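Local coordinates for protein GlcNAc Inducible Gene 2, GIG2 (Candida albicans, PDB 6AKZ) that probably acts as an iron-dependent oxygenase of the DUF1479 family, binding a ferric ion within a cupin-type fold, at residues K48-I53 and P329-G334; R85-I90 and L272-S277; K211-G216 and Y284-P289; E219-F224 and P276-S281. One frame throughout, in Å; residues are numbered along the deposited sequence.

Contact 1. Residues K48-I53 and P329-G334; sequences KEFTEI and PHLHQG
The ring of F50 and the side chain of L331 lie side by side and point the same way, where helix 32-56 packs across the turn-rich loop that leads into strand 336-337 of the cupin fold. The meeting is made at the rim of the ring: L331 CD2 lies in the ring plane, 4.0 Å from F50 CE2, and the backbone oxygen of H330 comes to the same edge, 3.4 Å from F50 CD2. With CG beside the backbone N and anti to the carbonyl carbon (chi1 -65°), the F50 ring is put with its CD2-CE2 edge against H330 O and L331 CD2. G334, having no side chain, lets the helix come close; its CA is 4.1 Å from F50 CG, approaching the ring at a slant.

Q333 behaves quite differently. With CG anti to its backbone N (chi1 -179°) and an extended chain beyond, it runs past the F50 carbonyl and crosses T51 obliquely. Its amide nitrogen NE2 ends 2.9 Å from T51 OG1, a hydroxyl whose established hydrogen-bond partner is N47 O, one turn back along the helix. H330 meets F50 with its carbonyl, while its imidazole touches L43 of the same helix and hydrogen-bonds through ND1 to Y284 OH. L331 packs against Y284 as well, so helix 278-287 shares in holding the loop. One turn on from F50, I53 lays its methyl CG2 3.4 Å from the backbone oxygen G334 O.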
loop_
_atom_site.group_PDB
_atom_site.type_symbol
_atom_site.label_atom_id
_atom_site.label_comp_id
_atom_site.label_asym_id
_atom_site.label_seq_id
_atom_site.Cartn_x
_atom_site.Cartn_y
_atom_site.Cartn_z
ATOM N N LYS A 48 24.036 -10.618 -1.556
ATOM C CA LYS A 48 24.192 -11.149 -0.235
ATOM C C LYS A 48 22.846 -11.323 0.500
ATOM O O LYS A 48 22.552 -12.421 0.991
ATOM C CB LYS A 48 25.088 -10.297 0.643
ATOM C CG LYS A 48 26.562 -10.313 0.305
ATOM C CD LYS A 48 27.357 -9.212 1.034
ATOM C CE LYS A 48 26.974 -8.994 2.496
ATOM N NZ LYS A 48 27.219 -10.198 3.358
ATOM N N GLU A 49 22.005 -10.279 0.500
ATOM C CA GLU A 49 20.848 -10.271 1.409
ATOM C C GLU A 49 19.756 -11.121 0.759
ATOM O O GLU A 49 19.048 -11.838 1.479
ATOM C CB GLU A 49 20.332 -8.871 1.651
ATOM C CG GLU A 49 19.046 -8.834 2.497
ATOM C CD GLU A 49 18.632 -7.470 3.040
ATOM O OE1 GLU A 49 19.424 -6.892 3.823
ATOM O OE2 GLU A 49 17.493 -6.978 2.738
ATOM N N PHE A 50 19.612 -11.075 -0.563
ATOM C CA PHE A 50 18.478 -11.794 -1.214
ATOM C C PHE A 50 18.789 -13.287 -1.263
ATOM O O PHE A 50 17.869 -14.093 -1.181
ATOM C CB PHE A 50 18.024 -11.297 -2.584
ATOM C CG PHE A 50 17.435 -9.903 -2.606
ATOM C CD1 PHE A 50 17.359 -9.084 -1.457
ATOM C CD2 PHE A 50 16.939 -9.417 -3.804
ATOM C CE1 PHE A 50 16.841 -7.799 -1.529
ATOM C CE2 PHE A 50 16.363 -8.154 -3.858
ATOM C CZ PHE A 50 16.349 -7.334 -2.713
ATOM N N THR A 51 20.081 -13.635 -1.323
ATOM C CA THR A 51 20.490 -14.988 -1.107
ATOM C C THR A 51 20.053 -15.472 0.258
ATOM O O THR A 51 19.532 -16.610 0.346
ATOM C CB THR A 51 22.000 -15.139 -1.342
ATOM O OG1 THR A 51 22.297 -14.904 -2.712
ATOM C CG2 THR A 51 22.514 -16.541 -0.950
ATOM N N GLU A 52 20.339 -14.714 1.326
ATOM C CA GLU A 52 19.960 -15.125 2.668
ATOM C C GLU A 52 18.435 -15.326 2.738
ATOM O O GLU A 52 17.969 -16.287 3.234
ATOM C CB GLU A 52 20.488 -14.151 3.713
ATOM C CG GLU A 52 20.019 -14.448 5.101
ATOM C CD GLU A 52 20.504 -13.496 6.201
ATOM O OE1 GLU A 52 21.737 -13.483 6.398
ATOM O OE2 GLU A 52 19.680 -12.907 7.011
ATOM N N ILE A 53 17.673 -14.444 2.105
ATOM C CA ILE A 53 16.226 -14.541 2.165
ATOM C C ILE A 53 15.783 -15.849 1.557
ATOM O O ILE A 53 14.986 -16.581 2.117
ATOM C CB ILE A 53 15.513 -13.381 1.456
ATOM C CG1 ILE A 53 15.760 -12.114 2.227
ATOM C CG2 ILE A 53 14.018 -13.734 1.286
ATOM C CD1 ILE A 53 15.201 -10.859 1.544
ATOM N N PRO A 329 15.408 -8.358 -12.871
ATOM C CA PRO A 329 15.756 -9.770 -12.514
ATOM C C PRO A 329 16.481 -10.009 -11.189
ATOM O O PRO A 329 16.343 -11.100 -10.633
ATOM C CB PRO A 329 16.669 -10.217 -13.665
ATOM C CG PRO A 329 17.324 -8.920 -14.087
ATOM C CD PRO A 329 16.236 -7.876 -13.981
ATOM N N HIS A 330 17.187 -9.022 -10.657
ATOM C CA HIS A 330 17.875 -9.160 -9.418
ATOM C C HIS A 330 16.900 -9.249 -8.250
ATOM O O HIS A 330 17.299 -9.646 -7.191
ATOM C CB HIS A 330 18.809 -7.980 -9.140
ATOM C CG HIS A 330 19.907 -7.818 -10.151
ATOM N ND1 HIS A 330 19.713 -7.197 -11.366
ATOM C CD2 HIS A 330 21.219 -8.151 -10.105
ATOM C CE1 HIS A 330 20.845 -7.173 -12.039
ATOM N NE2 HIS A 330 21.774 -7.750 -11.306
ATOM N N LEU A 331 15.658 -8.837 -8.446
ATOM C CA LEU A 331 14.661 -8.963 -7.388
ATOM C C LEU A 331 14.184 -10.391 -7.166
ATOM O O LEU A 331 13.745 -10.721 -6.074
ATOM C CB LEU A 331 13.453 -8.034 -7.654
ATOM C CG LEU A 331 13.733 -6.541 -7.754
ATOM C CD1 LEU A 331 12.401 -5.860 -8.039
ATOM C CD2 LEU A 331 14.451 -5.930 -6.537
ATOM N N HIS A 332 14.231 -11.234 -8.194
ATOM C CA HIS A 332 13.511 -12.457 -8.141
ATOM C C HIS A 332 13.997 -13.430 -7.071
ATOM O O HIS A 332 13.196 -14.093 -6.465
ATOM C CB HIS A 332 13.404 -13.051 -9.512
ATOM C CG HIS A 332 12.588 -12.176 -10.437
ATOM N ND1 HIS A 332 11.920 -12.654 -11.548
ATOM C CD2 HIS A 332 12.317 -10.842 -10.391
ATOM C CE1 HIS A 332 11.298 -11.658 -12.151
ATOM N NE2 HIS A 332 11.514 -10.549 -11.463
ATOM N N GLN A 333 15.272 -13.386 -6.742
ATOM C CA GLN A 333 15.857 -14.287 -5.789
ATOM C C GLN A 333 15.267 -14.082 -4.378
ATOM O O GLN A 333 15.248 -14.979 -3.555
ATOM C CB GLN A 333 17.336 -13.962 -5.711
ATOM C CG GLN A 333 18.080 -14.861 -4.763
ATOM C CD GLN A 333 19.587 -14.688 -4.823
ATOM O OE1 GLN A 333 20.127 -13.594 -5.050
ATOM N NE2 GLN A 333 20.261 -15.771 -4.592
ATOM N N GLY A 334 14.810 -12.867 -4.153
ATOM C CA GLY A 334 14.297 -12.461 -2.882
ATOM C C GLY A 334 12.853 -12.740 -2.537
ATOM O O GLY A 334 12.414 -12.389 -1.414
#

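Contact 2. Residues R85-I90 and L272-S277; sequences RGCLMI and LRVLPS
R85 and P276 meet backbone to backbone, with no hydrogen bond between the two segments: R85 O stands only 3.1 Å from P276 C, the carbonyl carbon of the proline. In return R85 CA makes a bent CA-H...O contact with P276 O, 3.3 Å from CA to O and 133° at the hydrogen. The same oxygen is touched by the start of the arginine side chain, R85 CG lying 3.5 Å from P276 O. Beyond CG the chain runs extended, away from the contact, and its guanidinium goes to Y60, through a hydrogen bond to the backbone oxygen and a cation-pi contact with the ring.

The proline segment is sharply bent here: P276 is the centre of an inverse gamma turn, closed by S277 N bonding to L275 O at 2.7 Å. Next to it C87 adds an apolar contact: its SG is 3.8 Å from P276 CB and 4.2 Å from V274 CG2. The sulfur points there because it sits between the backbone N and the carbonyl carbon (chi1 50°), and W349 packs on the same residue.

Two sheets are thus brought together, the seven-stranded one holding strand 87-91 and the three-stranded one centred on strand 272-274. V274 comes within about 4 Å, side chain to side chain, of the iron ligand H355, a placement consistent with the metal-binding interior of a cupin fold.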
loop_
_atom_site.group_PDB
_atom_site.type_symbol
_atom_site.label_atom_id
_atom_site.label_comp_id
_atom_site.label_asym_id
_atom_site.label_seq_id
_atom_site.Cartn_x
_atom_site.Cartn_y
_atom_site.Cartn_z
ATOM N N ARG A 85 12.227 -4.957 6.718
ATOM C CA ARG A 85 11.666 -5.978 5.853
ATOM C C ARG A 85 10.362 -5.577 5.180
ATOM O O ARG A 85 9.974 -6.188 4.152
ATOM C CB ARG A 85 11.524 -7.289 6.640
ATOM C CG ARG A 85 12.889 -7.828 7.037
ATOM C CD ARG A 85 12.940 -9.042 7.915
ATOM N NE ARG A 85 14.343 -9.232 8.344
ATOM C CZ ARG A 85 14.805 -10.390 8.759
ATOM N NH1 ARG A 85 13.985 -11.447 8.863
ATOM N NH2 ARG A 85 16.075 -10.491 9.141
ATOM N N GLY A 86 9.708 -4.566 5.771
ATOM C CA GLY A 86 8.561 -3.889 5.167
ATOM C C GLY A 86 7.256 -4.652 5.195
ATOM O O GLY A 86 6.305 -4.324 4.465
ATOM N N CYS A 87 7.168 -5.746 5.964
ATOM C CA CYS A 87 5.938 -6.549 6.065
ATOM C C CYS A 87 5.923 -7.101 7.514
ATOM O O CYS A 87 6.941 -7.106 8.229
ATOM C CB CYS A 87 5.874 -7.687 5.000
ATOM S SG CYS A 87 7.401 -8.654 4.984
ATOM N N LEU A 88 4.772 -7.482 7.935
ATOM C CA LEU A 88 4.512 -8.010 9.283
ATOM C C LEU A 88 3.252 -8.844 9.278
ATOM O O LEU A 88 2.229 -8.393 8.778
ATOM C CB LEU A 88 4.341 -6.837 10.251
ATOM C CG LEU A 88 4.004 -7.213 11.715
ATOM C CD1 LEU A 88 5.105 -8.025 12.398
ATOM C CD2 LEU A 88 3.871 -5.882 12.470
ATOM N N MET A 89 3.278 -9.994 9.945
ATOM C CA MET A 89 2.119 -10.775 10.242
ATOM C C MET A 89 1.898 -10.746 11.764
ATOM O O MET A 89 2.801 -11.056 12.526
ATOM C CB MET A 89 2.284 -12.202 9.720
ATOM C CG MET A 89 1.158 -13.186 10.217
ATOM S SD MET A 89 1.472 -14.899 9.668
ATOM C CE MET A 89 1.211 -14.760 7.957
ATOM N N ILE A 90 0.749 -10.289 12.177
ATOM C CA ILE A 90 0.357 -10.231 13.601
ATOM C C ILE A 90 -0.641 -11.307 13.842
ATOM O O ILE A 90 -1.770 -11.319 13.261
ATOM C CB ILE A 90 -0.238 -8.870 13.915
ATOM C CG1 ILE A 90 0.698 -7.728 13.511
ATOM C CG2 ILE A 90 -0.646 -8.801 15.390
ATOM C CD1 ILE A 90 0.056 -6.366 13.612
ATOM N N LEU A 272 -0.076 -14.815 -0.343
ATOM C CA LEU A 272 0.692 -13.667 -0.753
ATOM C C LEU A 272 2.181 -14.045 -0.749
ATOM O O LEU A 272 2.621 -14.844 0.079
ATOM C CB LEU A 272 0.431 -12.541 0.253
ATOM C CG LEU A 272 1.131 -11.164 0.023
ATOM C CD1 LEU A 272 0.635 -10.489 -1.212
ATOM C CD2 LEU A 272 0.936 -10.333 1.278
ATOM N N ARG A 273 2.899 -13.467 -1.679
ATOM C CA ARG A 273 4.341 -13.550 -1.776
ATOM C C ARG A 273 4.876 -12.092 -1.729
ATOM O O ARG A 273 4.297 -11.212 -2.279
ATOM C CB ARG A 273 4.790 -14.267 -3.029
ATOM C CG ARG A 273 4.248 -15.673 -3.046
ATOM C CD ARG A 273 4.415 -16.389 -4.331
ATOM N NE ARG A 273 5.680 -16.252 -5.005
ATOM C CZ ARG A 273 6.753 -16.955 -4.744
ATOM N NH1 ARG A 273 6.798 -17.823 -3.736
ATOM N NH2 ARG A 273 7.805 -16.769 -5.472
ATOM N N VAL A 274 5.994 -11.929 -1.051
ATOM C CA VAL A 274 6.583 -10.642 -0.893
ATOM C C VAL A 274 8.106 -10.707 -1.075
ATOM O O VAL A 274 8.684 -11.796 -0.989
ATOM C CB VAL A 274 6.345 -10.124 0.566
ATOM C CG1 VAL A 274 4.882 -9.852 0.801
ATOM C CG2 VAL A 274 6.816 -11.124 1.631
ATOM N N LEU A 275 8.718 -9.572 -1.277
ATOM C CA LEU A 275 10.171 -9.435 -1.255
ATOM C C LEU A 275 10.446 -8.630 -0.004
ATOM O O LEU A 275 10.413 -7.397 -0.045
ATOM C CB LEU A 275 10.648 -8.687 -2.496
ATOM C CG LEU A 275 12.022 -9.054 -2.971
ATOM C CD1 LEU A 275 12.332 -8.231 -4.232
ATOM C CD2 LEU A 275 12.986 -8.774 -1.886
ATOM N N PRO A 276 10.832 -9.294 1.097
ATOM C CA PRO A 276 10.853 -8.643 2.374
ATOM C C PRO A 276 12.134 -7.839 2.630
ATOM O O PRO A 276 12.925 -8.086 3.582
ATOM C CB PRO A 276 10.614 -9.824 3.343
ATOM C CG PRO A 276 11.420 -10.919 2.696
ATOM C CD PRO A 276 10.978 -10.773 1.244
ATOM N N SER A 277 12.450 -6.926 1.712
ATOM C CA SER A 277 13.608 -6.099 1.903
ATOM C C SER A 277 13.256 -4.714 1.292
ATOM O O SER A 277 13.402 -4.486 0.101
ATOM C CB SER A 277 14.825 -6.716 1.182
ATOM O OG SER A 277 16.010 -5.888 1.314
#

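Contact 3. Residues K211-G216 and Y284-P289; sequences KSIFEG and YIMLRP
I213 and L287 make the tight part of this contact: the branch methyl CG2 of the isoleucine presses on L287 CG at 3.6 Å and lies almost as near to both leucine methyls. That methyl faces the leucine because it is the branch anti to the backbone N of I213, while CG1 takes the place beside the nitrogen. M286 joins from the neighbouring position, its CB 4.1 Å from I213 CG2. Its chain is bent at both chi2 and chi3 (-47° and -60°), which brings the terminal methyl CE to F214 CZ at 3.8 Å. The edge of the F214 ring also meets M286 O near the ring plane, an oxygen that accepts a hydrogen bond from W201 NE1.

Helix 211-214 stops directly after these residues in a Schellman motif. G216 has positive phi, 94°, and its N bonds back to I213 O at 3.2 Å, ending the helix. On the other side of the interface L287 is backed by V35 and W39 of helix 32-56, so the leucine is enclosed between two helices.

The outward side of the short helix has a looser, charged character. There K211, exposed, and E215, just past the helix and partly exposed, make no contact with 284-289; K211 NZ forms a salt bridge with E215 OE2 at 2.7 Å, approaching the carboxylate from above its plane.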
loop_
_atom_site.group_PDB
_atom_site.type_symbol
_atom_site.label_atom_id
_atom_site.label_comp_id
_atom_site.label_asym_id
_atom_site.label_seq_id
_atom_site.Cartn_x
_atom_site.Cartn_y
_atom_site.Cartn_z
ATOM N N LYS A 211 14.749 11.092 -3.018
ATOM C CA LYS A 211 15.914 11.934 -3.221
ATOM C C LYS A 211 17.248 11.289 -2.821
ATOM O O LYS A 211 18.192 11.384 -3.560
ATOM C CB LYS A 211 15.733 13.203 -2.410
ATOM C CG LYS A 211 16.789 14.271 -2.682
ATOM C CD LYS A 211 16.183 15.633 -2.331
ATOM C CE LYS A 211 16.997 16.794 -2.842
ATOM N NZ LYS A 211 18.201 16.928 -1.964
ATOM N N SER A 212 17.309 10.636 -1.662
ATOM C CA SER A 212 18.547 10.008 -1.152
ATOM C C SER A 212 19.071 8.975 -2.141
ATOM O O SER A 212 20.262 8.896 -2.363
ATOM C CB SER A 212 18.314 9.330 0.200
ATOM O OG SER A 212 18.199 10.281 1.253
ATOM N N ILE A 213 18.164 8.268 -2.804
ATOM C CA ILE A 213 18.571 7.303 -3.808
ATOM C C ILE A 213 19.143 8.017 -5.055
ATOM O O ILE A 213 20.174 7.624 -5.581
ATOM C CB ILE A 213 17.390 6.423 -4.158
ATOM C CG1 ILE A 213 16.924 5.637 -2.910
ATOM C CG2 ILE A 213 17.683 5.554 -5.372
ATOM C CD1 ILE A 213 15.643 4.869 -3.174
ATOM N N PHE A 214 18.468 9.037 -5.529
ATOM C CA PHE A 214 18.908 9.757 -6.707
ATOM C C PHE A 214 20.174 10.577 -6.493
ATOM O O PHE A 214 20.769 11.088 -7.469
ATOM C CB PHE A 214 17.814 10.666 -7.153
ATOM C CG PHE A 214 16.596 9.930 -7.671
ATOM C CD1 PHE A 214 16.715 8.875 -8.524
ATOM C CD2 PHE A 214 15.322 10.314 -7.258
ATOM C CE1 PHE A 214 15.563 8.243 -9.046
ATOM C CE2 PHE A 214 14.209 9.706 -7.747
ATOM C CZ PHE A 214 14.298 8.674 -8.649
ATOM N N GLU A 215 20.576 10.738 -5.245
ATOM C CA GLU A 215 21.833 11.440 -4.946
ATOM C C GLU A 215 23.021 10.532 -4.690
ATOM O O GLU A 215 24.099 11.039 -4.441
ATOM C CB GLU A 215 21.646 12.294 -3.714
ATOM C CG GLU A 215 20.787 13.495 -3.996
ATOM C CD GLU A 215 20.604 14.359 -2.763
ATOM O OE1 GLU A 215 20.749 13.825 -1.647
ATOM O OE2 GLU A 215 20.270 15.551 -2.949
ATOM N N GLY A 216 22.809 9.215 -4.697
ATOM C CA GLY A 216 23.840 8.252 -4.512
ATOM C C GLY A 216 24.016 7.786 -3.107
ATOM O O GLY A 216 25.019 7.205 -2.794
ATOM N N TYR A 284 16.844 -0.359 -5.881
ATOM C CA TYR A 284 17.018 -1.040 -7.158
ATOM C C TYR A 284 15.985 -0.591 -8.176
ATOM O O TYR A 284 16.316 -0.212 -9.318
ATOM C CB TYR A 284 16.874 -2.545 -6.939
ATOM C CG TYR A 284 17.090 -3.369 -8.188
ATOM C CD1 TYR A 284 18.374 -3.764 -8.619
ATOM C CD2 TYR A 284 15.987 -3.773 -8.946
ATOM C CE1 TYR A 284 18.520 -4.546 -9.779
ATOM C CE2 TYR A 284 16.147 -4.547 -10.088
ATOM C CZ TYR A 284 17.396 -4.946 -10.481
ATOM O OH TYR A 284 17.482 -5.728 -11.630
ATOM N N ILE A 285 14.746 -0.509 -7.737
ATOM C CA ILE A 285 13.622 -0.140 -8.598
ATOM C C ILE A 285 13.837 1.273 -9.090
ATOM O O ILE A 285 13.715 1.485 -10.303
ATOM C CB ILE A 285 12.267 -0.301 -7.908
ATOM C CG1 ILE A 285 11.986 -1.817 -7.796
ATOM C CG2 ILE A 285 11.100 0.317 -8.653
ATOM C CD1 ILE A 285 10.983 -2.252 -6.761
ATOM N N MET A 286 14.074 2.204 -8.170
ATOM C CA MET A 286 14.185 3.620 -8.568
ATOM C C MET A 286 15.322 3.885 -9.511
ATOM O O MET A 286 15.214 4.764 -10.329
ATOM C CB MET A 286 14.255 4.569 -7.383
ATOM C CG MET A 286 12.973 4.537 -6.535
ATOM S SD MET A 286 11.359 4.630 -7.394
ATOM C CE MET A 286 11.495 6.204 -8.241
ATOM N N LEU A 287 16.436 3.209 -9.307
ATOM C CA LEU A 287 17.572 3.347 -10.205
ATOM C C LEU A 287 17.553 2.494 -11.449
ATOM O O LEU A 287 18.336 2.757 -12.382
ATOM C CB LEU A 287 18.881 3.090 -9.451
ATOM C CG LEU A 287 19.225 4.049 -8.315
ATOM C CD1 LEU A 287 20.488 3.673 -7.598
ATOM C CD2 LEU A 287 19.364 5.459 -8.791
ATOM N N ARG A 288 16.704 1.490 -11.508
ATOM C CA ARG A 288 16.664 0.612 -12.683
ATOM C C ARG A 288 16.506 1.298 -14.090
ATOM O O ARG A 288 17.158 0.833 -15.034
ATOM C CB ARG A 288 15.684 -0.516 -12.508
ATOM C CG ARG A 288 15.801 -1.627 -13.540
ATOM C CD ARG A 288 17.107 -2.360 -13.533
ATOM N NE ARG A 288 17.015 -3.542 -14.436
ATOM C CZ ARG A 288 18.042 -4.282 -14.828
ATOM N NH1 ARG A 288 19.263 -3.969 -14.456
ATOM N NH2 ARG A 288 17.806 -5.369 -15.588
ATOM N N PRO A 289 15.693 2.367 -14.217
ATOM C CA PRO A 289 15.627 3.077 -15.508
ATOM C C PRO A 289 16.935 3.650 -15.948
ATOM O O PRO A 289 17.109 3.809 -17.153
ATOM C CB PRO A 289 14.548 4.154 -15.295
ATOM C CG PRO A 289 13.724 3.621 -14.141
ATOM C CD PRO A 289 14.734 2.952 -13.249
#

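Contact 4. Residues E219-F224 and P276-S281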
loop_
_atom_site.group_PDB
_atom_site.type_symbol
_atom_site.label_atom_id
_atom_site.label_comp_id
_atom_site.label_asym_id
_atom_site.label_seq_id
_atom_site.Cartn_x
_atom_site.Cartn_y
_atom_site.Cartn_z
ATOM N N GLU A 219 21.628 4.173 0.976
ATOM C CA GLU A 219 21.756 3.573 2.276
ATOM C C GLU A 219 21.038 4.356 3.330
ATOM O O GLU A 219 20.651 3.791 4.368
ATOM C CB GLU A 219 23.235 3.458 2.704
ATOM C CG GLU A 219 24.021 2.414 1.968
ATOM C CD GLU A 219 24.702 2.935 0.681
ATOM O OE1 GLU A 219 24.375 4.059 0.150
ATOM O OE2 GLU A 219 25.559 2.145 0.200
ATOM N N ASN A 220 20.872 5.644 3.102
ATOM C CA ASN A 220 20.179 6.473 4.058
ATOM C C ASN A 220 18.693 6.766 3.723
ATOM O O ASN A 220 18.085 7.649 4.368
ATOM C CB ASN A 220 20.978 7.730 4.240
ATOM C CG ASN A 220 22.206 7.438 5.054
ATOM O OD1 ASN A 220 22.138 6.922 6.177
ATOM N ND2 ASN A 220 23.309 7.696 4.491
ATOM N N TRP A 221 18.151 6.108 2.703
ATOM C CA TRP A 221 16.704 6.249 2.398
ATOM C C TRP A 221 15.850 5.708 3.563
ATOM O O TRP A 221 16.091 4.592 4.019
ATOM C CB TRP A 221 16.336 5.553 1.107
ATOM C CG TRP A 221 14.945 5.812 0.689
ATOM C CD1 TRP A 221 14.389 7.022 0.400
ATOM C CD2 TRP A 221 13.880 4.851 0.626
ATOM N NE1 TRP A 221 13.045 6.862 0.157
ATOM C CE2 TRP A 221 12.717 5.536 0.285
ATOM C CE3 TRP A 221 13.800 3.470 0.859
ATOM C CZ2 TRP A 221 11.492 4.883 0.086
ATOM C CZ3 TRP A 221 12.571 2.837 0.735
ATOM C CH2 TRP A 221 11.443 3.537 0.309
ATOM N N ASP A 222 14.910 6.518 4.000
ATOM C CA ASP A 222 14.030 6.245 5.121
ATOM C C ASP A 222 12.627 6.140 4.497
ATOM O O ASP A 222 11.967 7.133 4.205
ATOM C CB ASP A 222 14.079 7.370 6.158
ATOM C CG ASP A 222 13.367 6.976 7.456
ATOM O OD1 ASP A 222 12.491 6.083 7.399
ATOM O OD2 ASP A 222 13.723 7.570 8.485
ATOM N N ALA A 223 12.151 4.912 4.442
ATOM C CA ALA A 223 10.770 4.605 3.930
ATOM C C ALA A 223 9.592 5.049 4.792
ATOM O O ALA A 223 8.427 4.995 4.346
ATOM C CB ALA A 223 10.674 3.090 3.711
ATOM N N PHE A 224 9.906 5.534 5.959
ATOM C CA PHE A 224 8.911 5.846 6.967
ATOM C C PHE A 224 8.710 7.308 7.193
ATOM O O PHE A 224 7.834 7.648 7.972
ATOM C CB PHE A 224 9.154 5.068 8.243
ATOM C CG PHE A 224 9.050 3.617 8.014
ATOM C CD1 PHE A 224 7.810 2.969 8.092
ATOM C CD2 PHE A 224 10.156 2.886 7.567
ATOM C CE1 PHE A 224 7.695 1.623 7.806
ATOM C CE2 PHE A 224 10.038 1.535 7.287
ATOM C CZ PHE A 224 8.789 0.917 7.367
ATOM N N PRO A 276 10.832 -9.294 1.097
ATOM C CA PRO A 276 10.853 -8.643 2.374
ATOM C C PRO A 276 12.134 -7.839 2.630
ATOM O O PRO A 276 12.925 -8.086 3.582
ATOM C CB PRO A 276 10.614 -9.824 3.343
ATOM C CG PRO A 276 11.420 -10.919 2.696
ATOM C CD PRO A 276 10.978 -10.773 1.244
ATOM N N SER A 277 12.450 -6.926 1.712
ATOM C CA SER A 277 13.608 -6.099 1.903
ATOM C C SER A 277 13.256 -4.714 1.292
ATOM O O SER A 277 13.402 -4.486 0.101
ATOM C CB SER A 277 14.825 -6.716 1.182
ATOM O OG SER A 277 16.010 -5.888 1.314
ATOM N N LEU A 278 12.881 -3.766 2.133
ATOM C CA LEU A 278 12.221 -2.571 1.629
ATOM C C LEU A 278 13.210 -1.606 0.959
ATOM O O LEU A 278 12.993 -1.158 -0.171
ATOM C CB LEU A 278 11.410 -1.917 2.782
ATOM C CG LEU A 278 10.672 -0.649 2.500
ATOM C CD1 LEU A 278 9.691 -0.834 1.360
ATOM C CD2 LEU A 278 9.896 -0.285 3.806
ATOM N N LYS A 279 14.277 -1.258 1.682
ATOM C CA LYS A 279 15.259 -0.341 1.206
ATOM C C LYS A 279 15.978 -0.854 -0.011
ATOM O O LYS A 279 16.118 -0.088 -0.982
ATOM C CB LYS A 279 16.282 0.019 2.283
ATOM C CG LYS A 279 17.230 1.151 1.958
ATOM C CD LYS A 279 18.343 1.204 3.013
ATOM C CE LYS A 279 17.885 1.823 4.303
ATOM N NZ LYS A 279 18.939 1.677 5.330
ATOM N N LEU A 280 16.483 -2.071 0.003
ATOM C CA LEU A 280 17.181 -2.577 -1.183
ATOM C C LEU A 280 16.272 -2.646 -2.382
ATOM O O LEU A 280 16.682 -2.346 -3.530
ATOM C CB LEU A 280 17.815 -3.942 -0.904
ATOM C CG LEU A 280 18.947 -3.975 0.063
ATOM C CD1 LEU A 280 19.495 -5.362 0.231
ATOM C CD2 LEU A 280 20.048 -3.026 -0.307
ATOM N N SER A 281 15.030 -3.083 -2.159
ATOM C CA SER A 281 14.049 -3.098 -3.217
ATOM C C SER A 281 13.865 -1.742 -3.944
ATOM O O SER A 281 13.901 -1.670 -5.167
ATOM C CB SER A 281 12.709 -3.636 -2.758
ATOM O OG SER A 281 12.705 -5.054 -2.529
#
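S277 O, at the head of the helix whose L278 and K279 meet A223 and E219, is gripped twice by S281. The backbone S281 N reaches it at 3.1 Å and the hydroxyl S281 OG, as donor, at 2.8 Å, from opposite faces of the carbonyl plane. This pair of bonds ties down the first turn of helix 278-287, where S277 holds the N-cap position without making a capping bond through its own side chain; its OG is instead probably hydrogen-bonded to E49 OE2.

Across the contact the single hydrogen bond is that of K279 NZ to E219 O, 2.9 Å long. The lysine bends at chi3 (-77°), which swings the amine to the E219 carbonyl in the 3-10 segment; its CE also lies 3.3 Å from W221 O. E219 turns its carboxylate away, to a salt bridge with R41.

Past this polar end, the chain from helix 211-214 toward strand 256-261 of the cupin fold makes an Asx turn, F224 N bonding to D222 OD1 at 3.0 Å. Beside this turn A223 and F224 both meet the CD2 branch of L278. A223 CB touches L278 CD2 tightly at 3.5 Å, and F224 CZ is 3.9 Å from the same methyl. The indole of W221 lies alongside, its edge at K279 CA, while its ring nitrogen NE1 donates to V209 O. A223 N sits over the indole face, about 4.0 Å above its centre.

Contacts 3 and 4 both use helix 278-287, in its later part and its first turn; the strand of contact 2 runs into that helix, and contact 1 touches it through Y284 and L280. Contacts 2 and 4 share P276 and S277, seen first as a bend between sheets and then as the helix start. Contact 2 lies deepest, near the iron site, and relies on backbone and sulfur contacts. Contact 3 is also buried but mostly apolar, without a polar bond across its interface, about 20 Å from the chain's centre. Contact 4 adds a lysine-to-carbonyl bond on its partly exposed side. Contact 1, about 22 Å from that centre and only partly buried, mixes an aromatic edge with polar side chains.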